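PDB 4B7H: catalase from Corynebacterium glutamicum, which breaks hydrogen peroxide down to water and oxygen at a buried haem, and is held here with the inhibitor nitric oxide on the haem iron. Local coordinates for residues H70-G75 with S116-R121. Numbering follows the deposited sequence.
Sequences HAKGHG and SPDTWR. With HEM (protoporphyrin IX containing Fe), chain E; NO (nitric oxide), chain F.
K72 reaches across to S116 and D118 where strand 73-82 of the catalase beta-barrel begins, tying it to the loop between strands 100-108 and 125-132. With CG anti to the backbone N (chi1 -178°) and bends at chi2 and chi4, the lysine chain curls round the S116 carbonyl oxygen, with K72 CD 3.2 Å from S116 O. K72 NZ then donates to S116 O at 2.7 Å, almost in line with the carbonyl bond (C=O...N angle 164°). D118 is the second residue of the type I turn that runs from P117 to W120, and its side chain crosses that of K72 at about a right angle. K72 NZ forms a salt bridge with D118 OD1 at 2.8 Å, coming from above the carboxylate, 57° out of its plane. A second salt bridge, to D253, means that two carboxylates share this buried ammonium, probably favouring its charged form. D118 OD2 accepts from the backbone N of R256, fixing the carboxylate against helix 254-264. H74 meets D118 obliquely, and a water bridges H74 ND1 to D118 OD1; on its other side the imidazole is held by S203 through NE2. Another water spans K72 O and D118 OD1. Two residues before K72, H70 belongs to the distal haem pocket. There the H70 ring lies over the porphyrin, one face above HEM C3D, with H70 ND1 hydrogen-bonded to S108 OG. NO N binds HEM FE at 1.7 Å, and NO O lies in the plane of the H70 ring at its edge, 3.5 Å from H70 NE2.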
ATOM      1  N   HIS A  70     -17.732   6.151  -9.794  1.00  7.65           N
ATOM      2  CA  HIS A  70     -18.593   4.959  -9.733  1.00  7.57           C
ATOM      3  C   HIS A  70     -18.399   4.158  -8.435  1.00  7.43           C
ATOM      4  O   HIS A  70     -18.573   2.939  -8.415  1.00  7.20           O
ATOM      5  CB  HIS A  70     -18.422   4.046 -10.956  1.00  8.20           C
ATOM      6  CG  HIS A  70     -18.858   4.653 -12.261  1.00  8.45           C
ATOM      7  ND1 HIS A  70     -20.070   4.355 -12.853  1.00  8.52           N
ATOM      8  CD2 HIS A  70     -18.217   5.485 -13.119  1.00  8.20           C
ATOM      9  CE1 HIS A  70     -20.167   4.996 -14.005  1.00  8.44           C
ATOM     10  NE2 HIS A  70     -19.059   5.694 -14.188  1.00  9.23           N
ATOM     11  N   ALA A  71     -18.086   4.855  -7.345  1.00  7.99           N
ATOM     12  CA  ALA A  71     -17.890   4.212  -6.041  1.00  7.46           C
ATOM     13  C   ALA A  71     -19.088   3.413  -5.544  1.00  7.72           C
ATOM     14  O   ALA A  71     -18.908   2.347  -4.950  1.00  7.40           O
ATOM     15  CB  ALA A  71     -17.508   5.241  -4.997  1.00  8.01           C
ATOM     16  N   LYS A  72     -20.294   3.950  -5.744  1.00  7.39           N
ATOM     17  CA  LYS A  72     -21.522   3.346  -5.207  1.00  7.06           C
ATOM     18  C   LYS A  72     -22.175   2.433  -6.235  1.00  7.96           C
ATOM     19  O   LYS A  72     -22.743   2.906  -7.220  1.00  8.53           O
ATOM     20  CB  LYS A  72     -22.536   4.425  -4.802  1.00  7.72           C
ATOM     21  CG  LYS A  72     -23.825   3.846  -4.191  1.00  8.71           C
ATOM     22  CD  LYS A  72     -23.577   3.402  -2.742  1.00  8.49           C
ATOM     23  CE  LYS A  72     -24.714   2.561  -2.133  1.00  7.88           C
ATOM     24  NZ  LYS A  72     -26.043   3.250  -2.201  1.00  8.46           N
ATOM     25  N   GLY A  73     -22.112   1.129  -6.018  1.00  7.64           N
ATOM     26  CA  GLY A  73     -22.697   0.206  -6.969  1.00  8.80           C
ATOM     27  C   GLY A  73     -22.990  -1.153  -6.382  1.00  7.48           C
ATOM     28  O   GLY A  73     -22.769  -1.391  -5.190  1.00  8.59           O
ATOM     29  N   HIS A  74     -23.474  -2.052  -7.233  1.00  6.81           N
ATOM     30  CA  HIS A  74     -23.957  -3.355  -6.797  1.00  7.57           C
ATOM     31  C   HIS A  74     -24.083  -4.197  -8.042  1.00  7.59           C
ATOM     32  O   HIS A  74     -24.070  -3.671  -9.160  1.00  8.77           O
ATOM     33  CB  HIS A  74     -25.326  -3.215  -6.133  1.00  8.98           C
ATOM     34  CG  HIS A  74     -26.300  -2.445  -6.962  1.00  8.02           C
ATOM     35  ND1 HIS A  74     -26.363  -1.067  -6.938  1.00  8.26           N
ATOM     36  CD2 HIS A  74     -27.212  -2.849  -7.878  1.00  8.47           C
ATOM     37  CE1 HIS A  74     -27.290  -0.657  -7.786  1.00  8.50           C
ATOM     38  NE2 HIS A  74     -27.809  -1.717  -8.381  1.00  8.48           N
ATOM     39  N   GLY A  75     -24.212  -5.505  -7.883  1.00  7.69           N
ATOM     40  CA  GLY A  75     -24.227  -6.325  -9.071  1.00  9.69           C
ATOM     41  C   GLY A  75     -24.772  -7.721  -8.907  1.00  8.82           C
ATOM     42  O   GLY A  75     -25.379  -8.063  -7.890  1.00  7.87           O
ATOM     43  N   SER A 116     -23.428   6.751  -0.413  1.00 10.55           N
ATOM     44  CA  SER A 116     -24.316   7.774  -1.000  1.00 10.37           C
ATOM     45  C   SER A 116     -25.518   7.111  -1.675  1.00  9.93           C
ATOM     46  O   SER A 116     -25.482   5.918  -1.969  1.00 10.11           O
ATOM     47  CB  SER A 116     -23.568   8.673  -1.997  1.00 10.32           C
ATOM     48  OG  SER A 116     -23.156   7.963  -3.145  1.00 10.01           O
ATOM     49  N   PRO A 117     -26.596   7.873  -1.919  1.00 10.89           N
ATOM     50  CA  PRO A 117     -27.819   7.243  -2.442  1.00 10.30           C
ATOM     51  C   PRO A 117     -27.762   6.790  -3.904  1.00  8.93           C
ATOM     52  O   PRO A 117     -27.223   7.488  -4.773  1.00 10.11           O
ATOM     53  CB  PRO A 117     -28.873   8.353  -2.296  1.00 11.21           C
ATOM     54  CG  PRO A 117     -28.316   9.275  -1.269  1.00 11.79           C
ATOM     55  CD  PRO A 117     -26.840   9.264  -1.509  1.00 13.35           C
ATOM     56  N   ASP A 118     -28.386   5.644  -4.171  1.00  9.06           N
ATOM     57  CA  ASP A 118     -28.522   5.130  -5.523  1.00  9.35           C
ATOM     58  C   ASP A 118     -29.337   6.066  -6.416  1.00  8.66           C
ATOM     59  O   ASP A 118     -29.189   6.033  -7.640  1.00 10.20           O
ATOM     60  CB  ASP A 118     -29.256   3.789  -5.505  1.00 10.33           C
ATOM     61  CG  ASP A 118     -28.451   2.658  -4.873  1.00  8.96           C
ATOM     62  OD1 ASP A 118     -27.209   2.744  -4.748  1.00  8.77           O
ATOM     63  OD2 ASP A 118     -29.085   1.647  -4.527  1.00  9.00           O
ATOM     64  N   THR A 119     -30.211   6.880  -5.821  1.00  9.75           N
ATOM     65  CA  THR A 119     -31.158   7.662  -6.624  1.00  9.96           C
ATOM     66  C   THR A 119     -30.891   9.170  -6.658  1.00  9.91           C
ATOM     67  O   THR A 119     -31.787   9.961  -6.979  1.00 11.39           O
ATOM     68  CB  THR A 119     -32.637   7.378  -6.244  1.00 10.72           C
ATOM     69  OG1 THR A 119     -32.867   7.729  -4.874  1.00 10.98           O
ATOM     70  CG2 THR A 119     -32.957   5.906  -6.430  1.00 12.29           C
ATOM     71  N   TRP A 120     -29.663   9.577  -6.346  1.00 10.17           N
ATOM     72  CA  TRP A 120     -29.228  10.910  -6.747  1.00 10.29           C
ATOM     73  C   TRP A 120     -29.311  10.961  -8.276  1.00  9.81           C
ATOM     74  O   TRP A 120     -29.059   9.953  -8.938  1.00 11.01           O
ATOM     75  CB  TRP A 120     -27.776  11.164  -6.333  1.00 10.21           C
ATOM     76  CG  TRP A 120     -27.591  11.631  -4.931  1.00 10.44           C
ATOM     77  CD1 TRP A 120     -28.567  11.877  -4.008  1.00 11.88           C
ATOM     78  CD2 TRP A 120     -26.345  11.921  -4.289  1.00 10.39           C
ATOM     79  NE1 TRP A 120     -28.003  12.303  -2.832  1.00 13.90           N
ATOM     80  CE2 TRP A 120     -26.639  12.329  -2.973  1.00 12.74           C
ATOM     81  CE3 TRP A 120     -25.009  11.860  -4.696  1.00 10.73           C
ATOM     82  CZ2 TRP A 120     -25.644  12.685  -2.059  1.00 14.97           C
ATOM     83  CZ3 TRP A 120     -24.018  12.212  -3.785  1.00 11.70           C
ATOM     84  CH2 TRP A 120     -24.342  12.620  -2.483  1.00 14.89           C
ATOM     85  N   ARG A 121     -29.656  12.120  -8.839  1.00  9.39           N
ATOM     86  CA  ARG A 121     -29.582  12.295 -10.293  1.00  8.99           C
ATOM     87  C   ARG A 121     -28.144  12.067 -10.742  1.00  9.25           C
ATOM     88  O   ARG A 121     -27.213  12.680 -10.216  1.00 11.29           O
ATOM     89  CB  ARG A 121     -30.051  13.688 -10.738  1.00  9.43           C
ATOM     90  CG  ARG A 121     -29.950  13.878 -12.267  1.00  9.85           C
ATOM     91  CD  ARG A 121     -30.448  15.240 -12.769  1.00 10.11           C
ATOM     92  NE  ARG A 121     -31.823  15.450 -12.328  1.00 10.24           N
ATOM     93  CZ  ARG A 121     -32.896  14.912 -12.904  1.00  9.84           C
ATOM     94  NH1 ARG A 121     -32.784  14.183 -14.009  1.00 10.34           N
ATOM     95  NH2 ARG A 121     -34.100  15.138 -12.390  1.00 12.10           N
TER
HETATM   96  CHA HEM E1517     -15.339   3.458 -13.557  1.00  7.78           C
HETATM   97  CHB HEM E1517     -11.967   5.948 -15.997  1.00  7.76           C
HETATM   98  CHC HEM E1517     -15.376   7.356 -19.132  1.00  9.27           C
HETATM   99  CHD HEM E1517     -18.132   3.738 -17.553  1.00  9.14           C
HETATM  100  C1A HEM E1517     -14.141   4.017 -13.930  1.00  7.47           C
HETATM  101  C2A HEM E1517     -12.870   3.828 -13.257  1.00  7.68           C
HETATM  102  C3A HEM E1517     -11.945   4.507 -13.951  1.00  7.97           C
HETATM  103  C4A HEM E1517     -12.594   5.150 -15.067  1.00  8.32           C
HETATM  104  CMA HEM E1517     -10.442   4.626 -13.673  1.00  9.58           C
HETATM  105  CAA HEM E1517     -12.659   2.974 -11.987  1.00  8.05           C
HETATM  106  CBA HEM E1517     -12.398   1.530 -12.389  1.00  8.60           C
HETATM  107  CGA HEM E1517     -11.993   0.664 -11.225  1.00  7.98           C
HETATM  108  O1A HEM E1517     -12.423  -0.517 -11.213  1.00  8.10           O
HETATM  109  O2A HEM E1517     -11.249   1.118 -10.318  1.00  8.16           O
HETATM  110  C1B HEM E1517     -12.591   6.577 -17.050  1.00  7.39           C
HETATM  111  C2B HEM E1517     -11.973   7.496 -17.979  1.00  8.68           C
HETATM  112  C3B HEM E1517     -12.935   7.903 -18.834  1.00  8.92           C
HETATM  113  C4B HEM E1517     -14.164   7.230 -18.476  1.00  7.95           C
HETATM  114  CMB HEM E1517     -10.488   7.910 -17.923  1.00  8.92           C
HETATM  115  CAB HEM E1517     -12.850   8.859 -20.039  1.00 10.08           C
HETATM  116  CBB HEM E1517     -11.726   9.032 -20.734  1.00 10.92           C
HETATM  117  C1C HEM E1517     -16.358   6.382 -19.098  1.00  8.57           C
HETATM  118  C2C HEM E1517     -17.336   6.069 -20.131  1.00  9.59           C
HETATM  119  C3C HEM E1517     -18.095   5.059 -19.671  1.00  8.77           C
HETATM  120  C4C HEM E1517     -17.601   4.702 -18.358  1.00  9.12           C
HETATM  121  CMC HEM E1517     -17.459   6.809 -21.486  1.00 10.92           C
HETATM  122  CAC HEM E1517     -19.246   4.285 -20.357  1.00  9.86           C
HETATM  123  CBC HEM E1517     -19.330   4.140 -21.690  1.00 13.07           C
HETATM  124  C1D HEM E1517     -17.671   3.397 -16.311  1.00  8.53           C
HETATM  125  C2D HEM E1517     -18.333   2.455 -15.469  1.00  8.01           C
HETATM  126  C3D HEM E1517     -17.484   2.356 -14.231  1.00  8.30           C
HETATM  127  C4D HEM E1517     -16.370   3.241 -14.439  1.00  7.03           C
HETATM  128  CMD HEM E1517     -19.638   1.714 -15.755  1.00  8.89           C
HETATM  129  CAD HEM E1517     -17.770   1.452 -13.041  1.00  8.20           C
HETATM  130  CBD HEM E1517     -17.367   0.027 -13.412  1.00  8.51           C
HETATM  131  CGD HEM E1517     -17.766  -0.823 -12.242  1.00  8.26           C
HETATM  132  O1D HEM E1517     -16.876  -1.393 -11.562  1.00  8.79           O
HETATM  133  O2D HEM E1517     -18.989  -0.915 -11.969  1.00  8.20           O
HETATM  134  NA  HEM E1517     -13.941   4.824 -15.040  1.00  7.83           N
HETATM  135  NB  HEM E1517     -13.923   6.434 -17.373  1.00  7.70           N
HETATM  136  NC  HEM E1517     -16.546   5.520 -18.030  1.00  8.80           N
HETATM  137  ND  HEM E1517     -16.519   3.854 -15.677  1.00  7.78           N
HETATM  138 FE   HEM E1517     -15.265   5.193 -16.506  1.00  7.93          FE
HETATM  139  N    NO F1518     -16.000   6.503 -15.715  1.00 20.00           N
HETATM  140  O    NO F1518     -16.511   7.491 -15.677  1.00 20.00           O
HETATM  141  O   HOH W   1     -25.691   2.865  -7.167  1.00 10.26           O
HETATM  142  O   HOH W   2     -25.620   0.338  -4.590  1.00  8.43           O